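Local coordinates for protein N-hydroxyarylamine O-acetyltransferase (Bacillus cereus, PDB 4DMO) that probably transfers acetyl groups to arylamines or their N-hydroxy derivatives, acting through an unusual, non-canonical catalytic triad, at residues A[130-134]-A[146-151]; A[74-78]-A[124-128]; A[223-227]-A[237-241]; A[10-16]-A[33-39]. One frame throughout, in Å; residues are numbered along the deposited sequence.

From the N terminus, contact 4 comes first: it closes the loop between helices 5-14 and 27-37. Contact 2 then brings helix 71-84 against the segment that follows strand 120-124, across the longest separation of the four, 45 residues. Contact 1 joins the continuation of that same segment to the turn before strand 149-158, and contact 3 pairs strands 226-231 and 234-239 near the C-terminal end. All four loops lie in series, so none encloses or crosses another. They still meet in space: Met34 of contact 4 packs on Leu74, Met78 and Val126 of contact 2, Leu132 of contact 1 reaches Val126, and Gln36 of contact 4 approaches Thr223 of contact 3.

Contact 1 of 4, residues A[130-134]-A[146-151]; sequences SYLPL and SATGDY
The carbonyl oxygen of Leu132 is gripped by two hydroxyls of the 146-151 segment. Thr148 OG1 gives it the shorter bond, 2.6 Å to Leu132 O, and comes from above the carbonyl plane, 47° out of it. Ser146 OG lies 3.1 Å from Leu132 O and approaches in that plane, so the two donors use different directions. Thr148 is placed for this by its first torsion (chi1 71°), which sets OG1 between the backbone N and the carbonyl carbon and leaves CG2 to pack against Ser130 O.

Both hydroxyls also accept. Tyr151 OH donates to Thr148 OG1 at 2.8 Å, forming a chain of hydrogen bonds from phenol to threonine to Leu132 O, while Thr148 N donates to Ser146 OG at 2.8 Å with an N-H...O angle of 158°, which makes an ST turn. Each hydroxyl thus both gives and receives a bond, which should restrict its rotation.

The Tyr151 ring adds an apolar side. Pro133 lies over one of its faces as a CH-pi contact, CG being 4.2 Å from the ring centroid, and the two side chains cross at about a right angle. At the far end of the ring, Tyr151 OH meets the edge of the Tyr131 ring and lies 3.5 Å from Tyr131 CB.

Around the contact, Leu132 and Leu134 touch Ala35 of helix 27-37. The gripping hydroxyls stand on a type I beta turn, Ser146 to Gly149, the tight two-residue hairpin linking strands 144-146 and 149-158 of the large antiparallel sheet.

Contact 2 of 4, residues A[74-78]-A[124-128]; sequences LNPTM and IEVGF
Asn75 and Glu125 are brought together by their torsions: in Asn75 CG lies anti to the carbonyl carbon (chi1 -76°), whereas Glu125 runs out anti to its own backbone N and then folds back at chi2 (56°), returning its carboxylate toward the helix. The side chains cross at about a right angle.

Asn75 spends both ends of its amide on the 124-128 segment. Its ND2 donates to Glu125 OE2 at 2.9 Å along an almost straight path (172°), within the amide plane, and arrives on the syn side of OE2 but tilted well out of the carboxylate plane. Its OD1 receives Val126 N at 3.0 Å, in the carbonyl plane and on a lone pair. A water adds a further link, donating to Asn75 OD1 at 2.9 Å and to Ile124 O at 2.8 Å. Glu125 OE2 is held a second time by Gly127 N, 2.8 Å away, on its anti lone pair.

Beside this polar core, Met78 lays CB against Val126 CG2 (3.8 Å) and CG against Ile124 CG2 (3.8 Å), and Leu74 packs over the Val126-Gly127 backbone.

Glu125 OE1 hydrogen-bonds to His110, consistent with these two being the Glu and His of the catalytic triad. Asn75, also bonded to Ile111 O, and Gly127 would then act as a second shell, and by gripping OE2 from two directions probably hold the carboxylate with OE1 toward His110 NE2.

Contact 3 of 4, residues A[223-227]-A[237-241]; sequences TEDGH and VAKNG
Asp225 and Lys239 face each other as a salt bridge, their side chains crossing obliquely. Lys239 NZ sits 2.9 Å from Asp225 OD1 and meets it from above, 46° out of the carboxylate plane. Lys239 reaches this place because its chain, extended at first, bends at both chi3 and chi4 (78° and 76°), which turns the amine toward Asp225 OD1. Both residues also touch a crystal neighbour, and their exact pose may owe something to the lattice.

The other carboxylate oxygen is tied to the backbone through water: one molecule donates to Asp225 OD2 at 2.6 Å and to Ala238 O at 2.9 Å, and accepts from Thr223 OG1.

The two segments form the open end of the beta hairpin of strands 226-231 and 234-239. His227 and Ala238 are an antiparallel hydrogen-bonded pair, with His227 N to Ala238 O at 3.0 Å and Ala238 N to His227 O at 2.9 Å. Their side chains lie on the same face of the sheet. The methyl meets the imidazole obliquely, with NE2 and CD2 almost equally near Ala238 CB (NE2 at 3.4 Å).

Past this pair the strands continue to lie close without a further backbone hydrogen bond between them. Gly226 CA points a C-H at Ala238 O, 3.3 Å away, and Lys239 CA does likewise toward Asp225 O. On the outer side of the hairpin, Val237 pairs through its backbone with Thr244 of strand 242-247, which carries the five-stranded sheet onward to its edge.

Contact 4 of 4, residues A[10-16]-A[33-39]; sequences FFARLHI and AMAQTVP
Leu14 packs tightly into helix 27-37, its CG lying 3.6 Å from Met34 N and 3.9 Å from Ala33 CB. Ala33 points its methyl toward this spot and also receives Ile16 CG2 at 3.7 Å; its small size goes with the close backbone approach here, 5.5 Å between Leu14 CA and Ala33 CA. Deeper in, Met34 SD comes obliquely to the Phe10 ring, a Met-aromatic contact with SD 4.2 Å from CZ. Phe10 itself stacks on Phe81.

Toward solvent the contact thins. His15, exposed beyond the end of its helix, merely brushes Thr37 CG2 with CD2, and it touches a crystal neighbour.

Arg13 forms a buried polar flank. With CG opposite the backbone N (chi1 -176°) and a bend at chi2, its guanidinium comes face-on over Val38 CG2. Its bond from NH2 to Thr37 O is 3.0 Å long but bent (133°), with the donor well above the carbonyl plane. The group is also held from outside, NE by Ile62 O, its strongest polar partner, and NH1 by Arg67 O.

The axes of segments 10-14 and 33-37 approach to 9.7 Å, at 62°. Helix 5-14 ends in a Schellman motif at His15, and the pair belongs to the N-terminal helical bundle characteristic of arylamine N-acetyltransferases.

Contact 1 of 4, residues A[130-134]-A[146-151]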
loop_
_atom_site.group_PDB
_atom_site.type_symbol
_atom_site.label_atom_id
_atom_site.label_comp_id
_atom_site.label_asym_id
_atom_site.label_seq_id
_atom_site.Cartn_x
_atom_site.Cartn_y
_atom_site.Cartn_z
ATOM N N SER A 130 1.291 6.888 0.916
ATOM C CA SER A 130 1.085 7.637 -0.315
ATOM C C SER A 130 2.337 7.615 -1.219
ATOM O O SER A 130 2.362 8.213 -2.290
ATOM C CB SER A 130 0.741 9.082 0.042
ATOM O OG SER A 130 1.836 9.687 0.708
ATOM N N TYR A 131 3.362 6.883 -0.816
ATOM C CA TYR A 131 4.585 6.803 -1.594
ATOM C C TYR A 131 4.483 5.729 -2.659
ATOM O O TYR A 131 5.199 4.736 -2.637
ATOM C CB TYR A 131 5.764 6.554 -0.655
ATOM C CG TYR A 131 5.993 7.754 0.249
ATOM C CD1 TYR A 131 6.281 8.979 -0.288
ATOM C CD2 TYR A 131 5.899 7.658 1.621
ATOM C CE1 TYR A 131 6.490 10.083 0.511
ATOM C CE2 TYR A 131 6.091 8.755 2.428
ATOM C CZ TYR A 131 6.386 9.967 1.864
ATOM O OH TYR A 131 6.600 11.086 2.646
ATOM N N LEU A 132 3.577 5.937 -3.608
ATOM C CA LEU A 132 3.192 4.877 -4.516
ATOM C C LEU A 132 3.756 5.087 -5.914
ATOM O O LEU A 132 3.570 6.134 -6.519
ATOM C CB LEU A 132 1.658 4.775 -4.570
ATOM C CG LEU A 132 0.930 4.468 -3.232
ATOM C CD1 LEU A 132 -0.611 4.525 -3.390
ATOM C CD2 LEU A 132 1.360 3.085 -2.636
ATOM N N PRO A 133 4.407 4.057 -6.455
ATOM C CA PRO A 133 4.958 4.168 -7.808
ATOM C C PRO A 133 3.869 4.230 -8.895
ATOM O O PRO A 133 4.166 4.687 -9.989
ATOM C CB PRO A 133 5.807 2.894 -7.952
ATOM C CG PRO A 133 6.034 2.393 -6.563
ATOM C CD PRO A 133 4.777 2.782 -5.811
ATOM N N LEU A 134 2.653 3.771 -8.593
ATOM C CA LEU A 134 1.533 3.731 -9.553
ATOM C C LEU A 134 1.851 2.923 -10.812
ATOM O O LEU A 134 1.181 3.033 -11.844
ATOM C CB LEU A 134 1.094 5.138 -9.924
ATOM C CG LEU A 134 0.761 5.927 -8.662
ATOM C CD1 LEU A 134 0.416 7.322 -9.048
ATOM C CD2 LEU A 134 -0.375 5.313 -7.904
ATOM N N SER A 146 6.294 8.871 -11.145
ATOM C CA SER A 146 4.881 8.951 -10.833
ATOM C C SER A 146 4.624 10.307 -10.214
ATOM O O SER A 146 5.565 11.024 -9.897
ATOM C CB SER A 146 4.507 7.823 -9.868
ATOM O OG SER A 146 4.240 8.320 -8.562
ATOM N N ALA A 147 3.355 10.670 -10.051
ATOM C CA ALA A 147 3.012 11.923 -9.377
ATOM C C ALA A 147 3.407 11.945 -7.888
ATOM O O ALA A 147 3.395 13.019 -7.243
ATOM C CB ALA A 147 1.541 12.191 -9.518
ATOM N N THR A 148 3.709 10.780 -7.304
ATOM C CA THR A 148 4.112 10.784 -5.888
ATOM C C THR A 148 5.639 10.910 -5.725
ATOM O O THR A 148 6.126 11.168 -4.630
ATOM C CB THR A 148 3.625 9.534 -5.143
ATOM O OG1 THR A 148 4.357 8.380 -5.583
ATOM C CG2 THR A 148 2.135 9.331 -5.384
ATOM N N GLY A 149 6.391 10.747 -6.810
ATOM C CA GLY A 149 7.836 10.852 -6.725
ATOM C C GLY A 149 8.510 9.883 -7.645
ATOM O O GLY A 149 7.842 9.279 -8.486
ATOM N N ASP A 150 9.835 9.745 -7.507
ATOM C CA ASP A 150 10.604 8.813 -8.350
ATOM C C ASP A 150 10.965 7.542 -7.571
ATOM O O ASP A 150 11.251 7.635 -6.387
ATOM C CB ASP A 150 11.898 9.481 -8.837
ATOM C CG ASP A 150 11.671 10.464 -9.977
ATOM O OD1 ASP A 150 10.691 11.239 -9.921
ATOM O OD2 ASP A 150 12.480 10.438 -10.939
ATOM N N TYR A 151 10.979 6.378 -8.235
ATOM C CA TYR A 151 11.217 5.105 -7.551
ATOM C C TYR A 151 12.104 4.184 -8.349
ATOM O O TYR A 151 11.972 4.113 -9.560
ATOM C CB TYR A 151 9.887 4.375 -7.284
ATOM C CG TYR A 151 8.955 5.164 -6.422
ATOM C CD1 TYR A 151 8.134 6.145 -6.968
ATOM C CD2 TYR A 151 8.924 4.971 -5.048
ATOM C CE1 TYR A 151 7.273 6.884 -6.163
ATOM C CE2 TYR A 151 8.078 5.722 -4.234
ATOM C CZ TYR A 151 7.248 6.666 -4.812
ATOM O OH TYR A 151 6.414 7.416 -4.019
#

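Contact 2 of 4, residues A[74-78]-A[124-128]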
loop_
_atom_site.group_PDB
_atom_site.type_symbol
_atom_site.label_atom_id
_atom_site.label_comp_id
_atom_site.label_asym_id
_atom_site.label_seq_id
_atom_site.Cartn_x
_atom_site.Cartn_y
_atom_site.Cartn_z
ATOM N N LEU A 74 -3.007 -4.193 1.936
ATOM C CA LEU A 74 -3.185 -3.732 0.536
ATOM C C LEU A 74 -2.344 -4.564 -0.417
ATOM O O LEU A 74 -2.812 -4.946 -1.479
ATOM C CB LEU A 74 -2.851 -2.245 0.355
ATOM C CG LEU A 74 -3.667 -1.262 1.217
ATOM C CD1 LEU A 74 -3.381 0.225 0.945
ATOM C CD2 LEU A 74 -5.126 -1.527 1.041
ATOM N N ASN A 75 -1.103 -4.871 -0.054
ATOM C CA ASN A 75 -0.273 -5.624 -0.976
ATOM C C ASN A 75 -0.694 -7.088 -1.143
ATOM O O ASN A 75 -0.702 -7.604 -2.271
ATOM C CB ASN A 75 1.211 -5.467 -0.633
ATOM C CG ASN A 75 1.736 -4.143 -1.069
ATOM O OD1 ASN A 75 1.349 -3.638 -2.110
ATOM N ND2 ASN A 75 2.580 -3.533 -0.249
ATOM N N PRO A 76 -1.094 -7.755 -0.046
ATOM C CA PRO A 76 -1.665 -9.092 -0.266
ATOM C C PRO A 76 -2.977 -9.048 -1.046
ATOM O O PRO A 76 -3.228 -9.943 -1.845
ATOM C CB PRO A 76 -1.887 -9.611 1.144
ATOM C CG PRO A 76 -0.805 -8.909 1.951
ATOM C CD PRO A 76 -0.780 -7.519 1.369
ATOM N N THR A 77 -3.784 -8.012 -0.858
ATOM C CA THR A 77 -4.988 -7.865 -1.671
ATOM C C THR A 77 -4.646 -7.886 -3.156
ATOM O O THR A 77 -5.313 -8.547 -3.932
ATOM C CB THR A 77 -5.749 -6.544 -1.368
ATOM O OG1 THR A 77 -6.177 -6.546 -0.018
ATOM C CG2 THR A 77 -6.975 -6.385 -2.254
ATOM N N MET A 78 -3.627 -7.116 -3.546
ATOM C CA MET A 78 -3.239 -6.994 -4.946
ATOM C C MET A 78 -2.618 -8.320 -5.393
ATOM O O MET A 78 -2.949 -8.875 -6.433
ATOM C CB MET A 78 -2.272 -5.823 -5.127
ATOM C CG MET A 78 -1.600 -5.743 -6.502
ATOM S SD MET A 78 -2.735 -5.483 -7.890
ATOM C CE MET A 78 -3.086 -3.750 -7.715
ATOM N N ILE A 124 5.662 -4.985 -7.211
ATOM C CA ILE A 124 4.330 -4.386 -7.223
ATOM C C ILE A 124 4.002 -3.753 -5.850
ATOM O O ILE A 124 3.772 -4.455 -4.858
ATOM C CB ILE A 124 3.276 -5.450 -7.591
ATOM C CG1 ILE A 124 3.714 -6.187 -8.872
ATOM C CG2 ILE A 124 1.887 -4.821 -7.708
ATOM C CD1 ILE A 124 4.016 -5.262 -10.094
ATOM N N GLU A 125 3.985 -2.426 -5.809
ATOM C CA GLU A 125 3.846 -1.707 -4.547
ATOM C C GLU A 125 2.638 -0.793 -4.556
ATOM O O GLU A 125 2.632 0.268 -5.192
ATOM C CB GLU A 125 5.114 -0.896 -4.227
ATOM C CG GLU A 125 5.068 -0.151 -2.912
ATOM C CD GLU A 125 4.789 -1.076 -1.740
ATOM O OE1 GLU A 125 5.687 -1.881 -1.389
ATOM O OE2 GLU A 125 3.681 -0.969 -1.153
ATOM N N VAL A 126 1.622 -1.207 -3.793
ATOM C CA VAL A 126 0.381 -0.447 -3.677
ATOM C C VAL A 126 0.028 -0.075 -2.220
ATOM O O VAL A 126 -1.037 0.515 -1.968
ATOM C CB VAL A 126 -0.785 -1.220 -4.323
ATOM C CG1 VAL A 126 -0.458 -1.463 -5.779
ATOM C CG2 VAL A 126 -1.016 -2.532 -3.595
ATOM N N GLY A 127 0.948 -0.343 -1.281
ATOM C CA GLY A 127 0.643 -0.200 0.127
ATOM C C GLY A 127 1.534 0.666 0.983
ATOM O O GLY A 127 1.355 0.725 2.205
ATOM N N PHE A 128 2.468 1.352 0.357
ATOM C CA PHE A 128 3.494 2.109 1.082
ATOM C C PHE A 128 2.999 3.514 1.342
ATOM O O PHE A 128 3.604 4.487 0.883
ATOM C CB PHE A 128 4.790 2.188 0.242
ATOM C CG PHE A 128 6.005 2.673 0.996
ATOM C CD1 PHE A 128 6.980 3.407 0.352
ATOM C CD2 PHE A 128 6.186 2.372 2.334
ATOM C CE1 PHE A 128 8.124 3.850 1.032
ATOM C CE2 PHE A 128 7.313 2.805 3.009
ATOM C CZ PHE A 128 8.290 3.542 2.345
HETATM O O HOH W 1 1.224 -5.481 -4.301
#

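Contact 3 of 4, residues A[223-227]-A[237-241]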
loop_
_atom_site.group_PDB
_atom_site.type_symbol
_atom_site.label_atom_id
_atom_site.label_comp_id
_atom_site.label_asym_id
_atom_site.label_seq_id
_atom_site.Cartn_x
_atom_site.Cartn_y
_atom_site.Cartn_z
ATOM N N THR A 223 -5.467 11.387 -4.782
ATOM C CA THR A 223 -6.627 11.929 -5.432
ATOM C C THR A 223 -6.246 12.287 -6.854
ATOM O O THR A 223 -5.101 12.107 -7.256
ATOM C CB THR A 223 -7.118 13.184 -4.696
ATOM O OG1 THR A 223 -6.084 14.171 -4.718
ATOM C CG2 THR A 223 -7.475 12.868 -3.227
ATOM N N GLU A 224 -7.228 12.772 -7.604
ATOM C CA GLU A 224 -7.041 13.261 -8.979
ATOM C C GLU A 224 -5.844 14.192 -9.126
ATOM O O GLU A 224 -5.078 14.140 -10.094
ATOM C CB GLU A 224 -8.272 14.088 -9.388
ATOM C CG GLU A 224 -9.226 13.460 -10.403
ATOM C CD GLU A 224 -10.308 14.447 -10.913
ATOM O OE1 GLU A 224 -11.243 13.952 -11.584
ATOM O OE2 GLU A 224 -10.237 15.692 -10.649
ATOM N N ASP A 225 -5.744 15.118 -8.191
ATOM C CA ASP A 225 -4.843 16.241 -8.368
ATOM C C ASP A 225 -3.862 16.355 -7.224
ATOM O O ASP A 225 -3.264 17.413 -7.032
ATOM C CB ASP A 225 -5.638 17.548 -8.501
ATOM C CG ASP A 225 -6.767 17.664 -7.480
ATOM O OD1 ASP A 225 -7.793 18.300 -7.798
ATOM O OD2 ASP A 225 -6.638 17.133 -6.351
ATOM N N GLY A 226 -3.690 15.267 -6.476
ATOM C CA GLY A 226 -2.729 15.244 -5.378
ATOM C C GLY A 226 -2.958 14.121 -4.369
ATOM O O GLY A 226 -2.775 12.943 -4.693
ATOM N N HIS A 227 -3.320 14.496 -3.142
ATOM C CA HIS A 227 -3.635 13.533 -2.087
ATOM C C HIS A 227 -4.362 14.210 -0.911
ATOM O O HIS A 227 -4.487 15.441 -0.841
ATOM C CB HIS A 227 -2.372 12.859 -1.609
ATOM C CG HIS A 227 -1.563 13.721 -0.705
ATOM N ND1 HIS A 227 -1.748 13.742 0.663
ATOM C CD2 HIS A 227 -0.588 14.613 -0.971
ATOM C CE1 HIS A 227 -0.912 14.607 1.196
ATOM N NE2 HIS A 227 -0.214 15.170 0.222
ATOM N N VAL A 237 -5.137 18.487 2.688
ATOM C CA VAL A 237 -5.409 18.259 1.281
ATOM C C VAL A 237 -4.356 18.956 0.415
ATOM O O VAL A 237 -4.239 20.176 0.442
ATOM C CB VAL A 237 -6.774 18.807 0.870
ATOM C CG1 VAL A 237 -6.977 18.594 -0.591
ATOM C CG2 VAL A 237 -7.885 18.130 1.649
ATOM N N ALA A 238 -3.607 18.181 -0.367
ATOM C CA ALA A 238 -2.664 18.743 -1.313
ATOM C C ALA A 238 -3.179 18.604 -2.754
ATOM O O ALA A 238 -3.567 17.519 -3.200
ATOM C CB ALA A 238 -1.329 18.072 -1.192
ATOM N N LYS A 239 -3.193 19.729 -3.461
ATOM C CA LYS A 239 -3.372 19.760 -4.909
ATOM C C LYS A 239 -2.027 20.170 -5.481
ATOM O O LYS A 239 -1.013 20.097 -4.780
ATOM C CB LYS A 239 -4.446 20.762 -5.296
ATOM C CG LYS A 239 -5.706 20.645 -4.444
ATOM C CD LYS A 239 -6.738 21.712 -4.812
ATOM C CE LYS A 239 -7.475 21.343 -6.088
ATOM N NZ LYS A 239 -8.496 20.263 -5.845
ATOM N N ASN A 240 -2.000 20.565 -6.751
ATOM C CA ASN A 240 -0.766 21.056 -7.370
ATOM C C ASN A 240 -0.475 22.522 -7.039
ATOM O O ASN A 240 -1.246 23.430 -7.369
ATOM C CB ASN A 240 -0.798 20.883 -8.889
ATOM C CG ASN A 240 0.482 21.369 -9.550
ATOM O OD1 ASN A 240 1.489 20.675 -9.519
ATOM N ND2 ASN A 240 0.448 22.569 -10.152
ATOM N N GLY A 241 0.660 22.739 -6.399
ATOM C CA GLY A 241 1.041 24.063 -5.950
ATOM C C GLY A 241 0.101 24.640 -4.900
ATOM O O GLY A 241 0.004 25.851 -4.771
HETATM O O HOH W 2 -6.288 16.688 -3.863
#

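Contact 4 of 4, residues A[10-16]-A[33-39]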
loop_
_atom_site.group_PDB
_atom_site.type_symbol
_atom_site.label_atom_id
_atom_site.label_comp_id
_atom_site.label_asym_id
_atom_site.label_seq_id
_atom_site.Cartn_x
_atom_site.Cartn_y
_atom_site.Cartn_z
ATOM N N PHE A 10 -12.960 -6.918 -7.123
ATOM C CA PHE A 10 -11.807 -6.056 -7.276
ATOM C C PHE A 10 -12.023 -5.029 -8.383
ATOM O O PHE A 10 -11.825 -3.848 -8.164
ATOM C CB PHE A 10 -10.558 -6.905 -7.529
ATOM C CG PHE A 10 -9.266 -6.148 -7.404
ATOM C CD1 PHE A 10 -8.563 -6.127 -6.210
ATOM C CD2 PHE A 10 -8.741 -5.475 -8.487
ATOM C CE1 PHE A 10 -7.369 -5.432 -6.100
ATOM C CE2 PHE A 10 -7.550 -4.775 -8.376
ATOM C CZ PHE A 10 -6.876 -4.746 -7.170
ATOM N N PHE A 11 -12.419 -5.461 -9.576
ATOM C CA PHE A 11 -12.703 -4.498 -10.639
ATOM C C PHE A 11 -13.790 -3.516 -10.148
ATOM O O PHE A 11 -13.703 -2.299 -10.356
ATOM C CB PHE A 11 -13.182 -5.196 -11.918
ATOM C CG PHE A 11 -12.119 -6.022 -12.620
ATOM C CD1 PHE A 11 -12.272 -7.390 -12.758
ATOM C CD2 PHE A 11 -10.987 -5.434 -13.152
ATOM C CE1 PHE A 11 -11.309 -8.158 -13.417
ATOM C CE2 PHE A 11 -10.038 -6.195 -13.801
ATOM C CZ PHE A 11 -10.201 -7.563 -13.922
ATOM N N ALA A 12 -14.806 -4.051 -9.482
ATOM C CA ALA A 12 -15.895 -3.229 -8.969
ATOM C C ALA A 12 -15.372 -2.165 -7.992
ATOM O O ALA A 12 -15.718 -0.979 -8.086
ATOM C CB ALA A 12 -16.959 -4.132 -8.278
ATOM N N ARG A 13 -14.544 -2.601 -7.047
ATOM C CA ARG A 13 -13.944 -1.695 -6.075
ATOM C C ARG A 13 -13.169 -0.574 -6.781
ATOM O O ARG A 13 -13.282 0.606 -6.417
ATOM C CB ARG A 13 -13.048 -2.481 -5.108
ATOM C CG ARG A 13 -12.462 -1.640 -3.994
ATOM C CD ARG A 13 -13.545 -1.164 -3.012
ATOM N NE ARG A 13 -12.929 -0.659 -1.803
ATOM C CZ ARG A 13 -12.628 0.607 -1.548
ATOM N NH1 ARG A 13 -12.031 0.915 -0.395
ATOM N NH2 ARG A 13 -12.894 1.562 -2.417
ATOM N N LEU A 14 -12.410 -0.928 -7.811
ATOM C CA LEU A 14 -11.575 0.061 -8.500
ATOM C C LEU A 14 -12.325 0.903 -9.508
ATOM O O LEU A 14 -11.772 1.875 -10.041
ATOM C CB LEU A 14 -10.388 -0.617 -9.200
ATOM C CG LEU A 14 -9.091 -0.733 -8.387
ATOM C CD1 LEU A 14 -9.359 -1.342 -7.019
ATOM C CD2 LEU A 14 -8.057 -1.559 -9.141
ATOM N N HIS A 15 -13.580 0.542 -9.771
ATOM C CA HIS A 15 -14.381 1.235 -10.797
ATOM C C HIS A 15 -13.741 1.209 -12.175
ATOM O O HIS A 15 -13.739 2.218 -12.895
ATOM C CB HIS A 15 -14.633 2.690 -10.413
ATOM C CG HIS A 15 -15.283 2.850 -9.078
ATOM N ND1 HIS A 15 -16.363 2.090 -8.681
ATOM C CD2 HIS A 15 -15.005 3.675 -8.041
ATOM C CE1 HIS A 15 -16.725 2.447 -7.461
ATOM N NE2 HIS A 15 -15.922 3.414 -7.057
ATOM N N ILE A 16 -13.199 0.055 -12.539
ATOM C CA ILE A 16 -12.639 -0.149 -13.877
ATOM C C ILE A 16 -13.318 -1.342 -14.570
ATOM O O ILE A 16 -13.972 -2.175 -13.930
ATOM C CB ILE A 16 -11.130 -0.429 -13.827
ATOM C CG1 ILE A 16 -10.878 -1.751 -13.106
ATOM C CG2 ILE A 16 -10.420 0.734 -13.171
ATOM C CD1 ILE A 16 -9.418 -2.083 -12.931
ATOM N N ALA A 33 -5.760 3.127 -10.405
ATOM C CA ALA A 33 -7.135 3.020 -9.950
ATOM C C ALA A 33 -7.189 2.588 -8.477
ATOM O O ALA A 33 -7.983 3.120 -7.710
ATOM C CB ALA A 33 -7.929 2.039 -10.836
ATOM N N MET A 34 -6.363 1.624 -8.082
ATOM C CA MET A 34 -6.344 1.210 -6.685
ATOM C C MET A 34 -5.974 2.380 -5.792
ATOM O O MET A 34 -6.565 2.527 -4.737
ATOM C CB MET A 34 -5.404 0.049 -6.430
ATOM C CG MET A 34 -5.507 -0.443 -5.006
ATOM S SD MET A 34 -4.740 -2.023 -4.780
ATOM C CE MET A 34 -4.865 -2.264 -3.026
ATOM N N ALA A 35 -5.039 3.235 -6.215
ATOM C CA ALA A 35 -4.633 4.348 -5.364
ATOM C C ALA A 35 -5.730 5.351 -5.246
ATOM O O ALA A 35 -5.817 6.025 -4.234
ATOM C CB ALA A 35 -3.412 5.029 -5.896
ATOM N N GLN A 36 -6.542 5.492 -6.302
ATOM C CA GLN A 36 -7.623 6.481 -6.289
ATOM C C GLN A 36 -8.800 6.037 -5.409
ATOM O O GLN A 36 -9.560 6.867 -4.899
ATOM C CB GLN A 36 -8.079 6.812 -7.730
ATOM C CG GLN A 36 -7.008 7.542 -8.582
ATOM C CD GLN A 36 -6.523 8.874 -7.953
ATOM O OE1 GLN A 36 -7.310 9.719 -7.558
ATOM N NE2 GLN A 36 -5.218 9.057 -7.908
ATOM N N THR A 37 -8.919 4.729 -5.184
ATOM C CA THR A 37 -10.113 4.192 -4.540
ATOM C C THR A 37 -9.895 3.563 -3.162
ATOM O O THR A 37 -10.761 3.661 -2.321
ATOM C CB THR A 37 -10.876 3.151 -5.473
ATOM O OG1 THR A 37 -10.003 2.073 -5.869
ATOM C CG2 THR A 37 -11.498 3.834 -6.718
ATOM N N VAL A 38 -8.762 2.908 -2.950
ATOM C CA VAL A 38 -8.483 2.243 -1.698
ATOM C C VAL A 38 -7.483 3.026 -0.902
ATOM O O VAL A 38 -6.334 3.172 -1.297
ATOM C CB VAL A 38 -7.913 0.847 -1.906
ATOM C CG1 VAL A 38 -7.870 0.113 -0.595
ATOM C CG2 VAL A 38 -8.745 0.084 -2.922
ATOM N N PRO A 39 -7.924 3.565 0.228
ATOM C CA PRO A 39 -7.014 4.361 1.036
ATOM C C PRO A 39 -6.103 3.533 1.941
ATOM O O PRO A 39 -6.381 2.378 2.299
ATOM C CB PRO A 39 -7.960 5.212 1.867
ATOM C CG PRO A 39 -9.166 4.415 1.984
ATOM C CD PRO A 39 -9.290 3.595 0.747
#